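F420-reducing hydrogenase, subunit beta (Methanothermobacter marburgensis, PDB 4OMF) probably passes electrons from hydrogen oxidation through an iron-sulfur cluster to its FAD, which reduces coenzyme F420. Local coordinates at residues Y133-F138 against A259-K264. Sequence-based numbering, arbitrary orientation.
Sequences YCMENF and AQKKEK. With FAD (flavin-adenine dinucleotide), chain R; SF4 (iron/sulfur cluster), chain N.
Met135 lays its thioether against the aliphatic stem of Lys261, SD sitting 3.6 Å from CG of the lysine and almost as near to its CB and CD. The two side chains run past each other in opposite directions: the methionine bends at chi2 and chi3 (70° and 79°) to bring its sulfur alongside, while the lysine leaves helix 251-275 fully extended. That straight chain carries NZ to Cys134 O, where it donates a short 2.5 Å hydrogen bond, tilted 29° out of the carbonyl plane; a second bond goes to the carbonyl of Asp197. NZ also lies 3.4 Å from S1 of the iron-sulfur cluster, so its positive charge probably stabilises the reduced cluster. Cys134 ligates FE4 through SG, which in turn lies 3.5 Å from FAD C6. The loop after strand 126-132 thus forms a thin partition between the two redox groups, an arrangement consistent with electron transfer from cluster to flavin. On the flavin side, Met135 N approaches FAD O4 at 3.0 Å. Asn137 touches both groups: its amide packs against the C7M methyl of FAD, and its CB lies 3.5 Å from S2 of the cluster. Cutting Lys261 back to an alanine would probably leave Cys134 O without this donor, strip a positive charge from beside the cluster and open a gap beside the Met135 sulfur where CG and CD had been.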
# COMPACT_ATOMS: atom_id res chain seq x y z
N TYR C 133 22.32 29.05 1.43
CA TYR C 133 22.25 28.98 2.89
C TYR C 133 20.81 28.83 3.34
O TYR C 133 19.89 29.36 2.72
CB TYR C 133 22.84 30.24 3.57
CG TYR C 133 24.25 30.66 3.18
CD1 TYR C 133 25.11 29.81 2.47
CD2 TYR C 133 24.70 31.93 3.52
CE1 TYR C 133 26.40 30.24 2.11
CE2 TYR C 133 25.98 32.36 3.16
CZ TYR C 133 26.82 31.51 2.46
OH TYR C 133 28.07 31.96 2.10
N CYS C 134 20.60 28.13 4.46
CA CYS C 134 19.25 27.92 4.96
C CYS C 134 19.21 27.76 6.48
O CYS C 134 20.01 27.02 7.03
CB CYS C 134 18.64 26.69 4.31
SG CYS C 134 16.92 26.45 4.78
N MET C 135 18.25 28.42 7.13
CA MET C 135 18.08 28.28 8.58
C MET C 135 16.77 27.54 8.94
O MET C 135 16.63 26.96 10.01
CB MET C 135 18.10 29.65 9.26
CG MET C 135 18.10 29.59 10.77
SD MET C 135 19.66 28.96 11.44
CE MET C 135 20.69 30.43 11.32
N GLU C 136 15.81 27.58 8.02
CA GLU C 136 14.51 26.95 8.24
C GLU C 136 13.73 27.00 6.95
O GLU C 136 13.99 27.86 6.11
CB GLU C 136 13.71 27.65 9.35
CG GLU C 136 13.36 29.11 9.06
CD GLU C 136 14.37 30.10 9.62
OE1 GLU C 136 14.75 31.04 8.89
OE2 GLU C 136 14.77 29.95 10.80
N ASN C 137 12.75 26.10 6.79
CA ASN C 137 11.79 26.23 5.70
C ASN C 137 10.36 26.05 6.22
O ASN C 137 10.15 25.49 7.29
CB ASN C 137 12.10 25.24 4.58
CG ASN C 137 11.63 25.73 3.22
OD1 ASN C 137 11.01 26.79 3.12
ND2 ASN C 137 11.93 24.97 2.16
N PHE C 138 9.38 26.57 5.48
CA PHE C 138 7.99 26.68 5.95
C PHE C 138 6.99 25.94 5.08
O PHE C 138 7.07 25.97 3.86
CB PHE C 138 7.56 28.17 6.02
CG PHE C 138 8.39 29.00 6.94
CD1 PHE C 138 8.12 29.04 8.30
CD2 PHE C 138 9.46 29.74 6.45
CE1 PHE C 138 8.90 29.79 9.18
CE2 PHE C 138 10.26 30.49 7.32
CZ PHE C 138 9.96 30.52 8.69
N ALA C 259 27.11 28.93 13.98
CA ALA C 259 27.34 28.35 15.30
C ALA C 259 26.04 28.26 16.11
O ALA C 259 25.83 27.28 16.83
CB ALA C 259 28.40 29.14 16.08
N GLN C 260 25.19 29.29 16.00
CA GLN C 260 23.87 29.24 16.62
C GLN C 260 23.09 28.03 16.10
O GLN C 260 22.46 27.32 16.88
CB GLN C 260 23.06 30.52 16.36
CG GLN C 260 23.51 31.74 17.16
CD GLN C 260 22.63 32.95 16.94
OE1 GLN C 260 21.67 32.90 16.18
NE2 GLN C 260 22.94 34.05 17.62
N LYS C 261 23.13 27.81 14.79
CA LYS C 261 22.32 26.73 14.21
C LYS C 261 22.81 25.38 14.73
O LYS C 261 22.01 24.52 15.08
CB LYS C 261 22.34 26.76 12.69
CG LYS C 261 21.34 25.79 12.05
CD LYS C 261 21.43 25.83 10.53
CE LYS C 261 20.30 24.95 9.93
NZ LYS C 261 20.34 24.95 8.45
N LYS C 262 24.12 25.22 14.79
CA LYS C 262 24.70 23.95 15.22
C LYS C 262 24.41 23.66 16.69
O LYS C 262 24.13 22.53 17.06
CB LYS C 262 26.21 23.92 14.97
CG LYS C 262 26.58 23.74 13.52
CD LYS C 262 28.09 23.72 13.35
CE LYS C 262 28.48 23.81 11.88
NZ LYS C 262 27.93 22.70 11.07
N GLU C 263 24.51 24.69 17.54
CA GLU C 263 24.25 24.49 18.95
C GLU C 263 22.80 24.08 19.19
O GLU C 263 22.51 23.22 20.03
CB GLU C 263 24.59 25.75 19.74
CG GLU C 263 24.40 25.63 21.23
CD GLU C 263 25.02 26.80 21.95
OE1 GLU C 263 26.17 27.16 21.61
OE2 GLU C 263 24.36 27.36 22.85
N LYS C 264 21.90 24.70 18.44
CA LYS C 264 20.47 24.44 18.58
C LYS C 264 20.17 23.00 18.15
O LYS C 264 19.43 22.26 18.80
CB LYS C 264 19.66 25.43 17.73
CG LYS C 264 18.16 25.21 17.76
CD LYS C 264 17.45 26.33 17.01
CE LYS C 264 17.90 26.42 15.57
NZ LYS C 264 17.49 25.23 14.80
PA FAD R . 18.96 34.01 -7.62
O1A FAD R . 17.86 34.86 -7.03
O2A FAD R . 19.70 34.38 -8.87
O5B FAD R . 18.35 32.56 -7.84
C5B FAD R . 17.76 31.95 -6.69
C4B FAD R . 17.78 30.43 -6.91
O4B FAD R . 17.25 29.78 -5.76
C3B FAD R . 16.89 30.07 -8.10
O3B FAD R . 17.57 29.19 -9.01
C2B FAD R . 15.73 29.33 -7.45
O2B FAD R . 15.25 28.28 -8.30
C1B FAD R . 16.32 28.79 -6.16
N9A FAD R . 15.26 28.64 -5.14
C8A FAD R . 14.41 29.60 -4.75
N7A FAD R . 13.58 29.13 -3.79
C5A FAD R . 13.93 27.83 -3.57
C6A FAD R . 13.44 26.74 -2.69
N6A FAD R . 12.39 26.93 -1.85
N1A FAD R . 14.09 25.57 -2.76
C2A FAD R . 15.11 25.35 -3.62
N3A FAD R . 15.60 26.29 -4.46
C4A FAD R . 15.04 27.52 -4.46
N1 FAD R . 20.13 32.92 2.69
C2 FAD R . 20.90 33.20 3.82
O2 FAD R . 21.83 34.02 3.72
N3 FAD R . 20.57 32.59 5.02
C4 FAD R . 19.54 31.68 5.11
O4 FAD R . 19.30 31.13 6.21
C4X FAD R . 18.42 31.91 4.22
N5 FAD R . 17.27 30.99 4.41
C5X FAD R . 16.87 30.32 3.16
C6 FAD R . 15.82 29.40 3.30
C7 FAD R . 15.22 28.86 2.16
C7M FAD R . 14.09 27.85 2.30
C8 FAD R . 15.67 29.27 0.91
C8M FAD R . 15.09 28.77 -0.40
C9 FAD R . 16.71 30.21 0.76
C9A FAD R . 17.26 30.82 1.90
N10 FAD R . 18.38 31.68 1.77
C10 FAD R . 18.89 32.34 2.87
C1' FAD R . 19.10 31.89 0.50
C2' FAD R . 18.65 33.10 -0.29
O2' FAD R . 17.44 33.58 0.06
C3' FAD R . 18.94 33.01 -1.60
O3' FAD R . 18.16 32.12 -2.27
C4' FAD R . 20.41 32.96 -1.98
O4' FAD R . 21.15 34.06 -1.40
C5' FAD R . 20.58 32.95 -3.51
O5' FAD R . 20.35 34.26 -4.02
P FAD R . 20.86 34.67 -5.48
O1P FAD R . 22.32 34.27 -5.56
O2P FAD R . 20.51 36.11 -5.75
O3P FAD R . 20.02 33.66 -6.45
FE1 SF4 N . 16.62 21.70 5.07
FE2 SF4 N . 18.11 22.27 7.19
FE3 SF4 N . 15.48 22.71 7.30
FE4 SF4 N . 16.97 24.30 5.72
S1 SF4 N . 17.11 24.16 8.04
S2 SF4 N . 14.97 23.26 5.13
S3 SF4 N . 18.61 22.89 5.05
S4 SF4 N . 16.49 20.65 7.12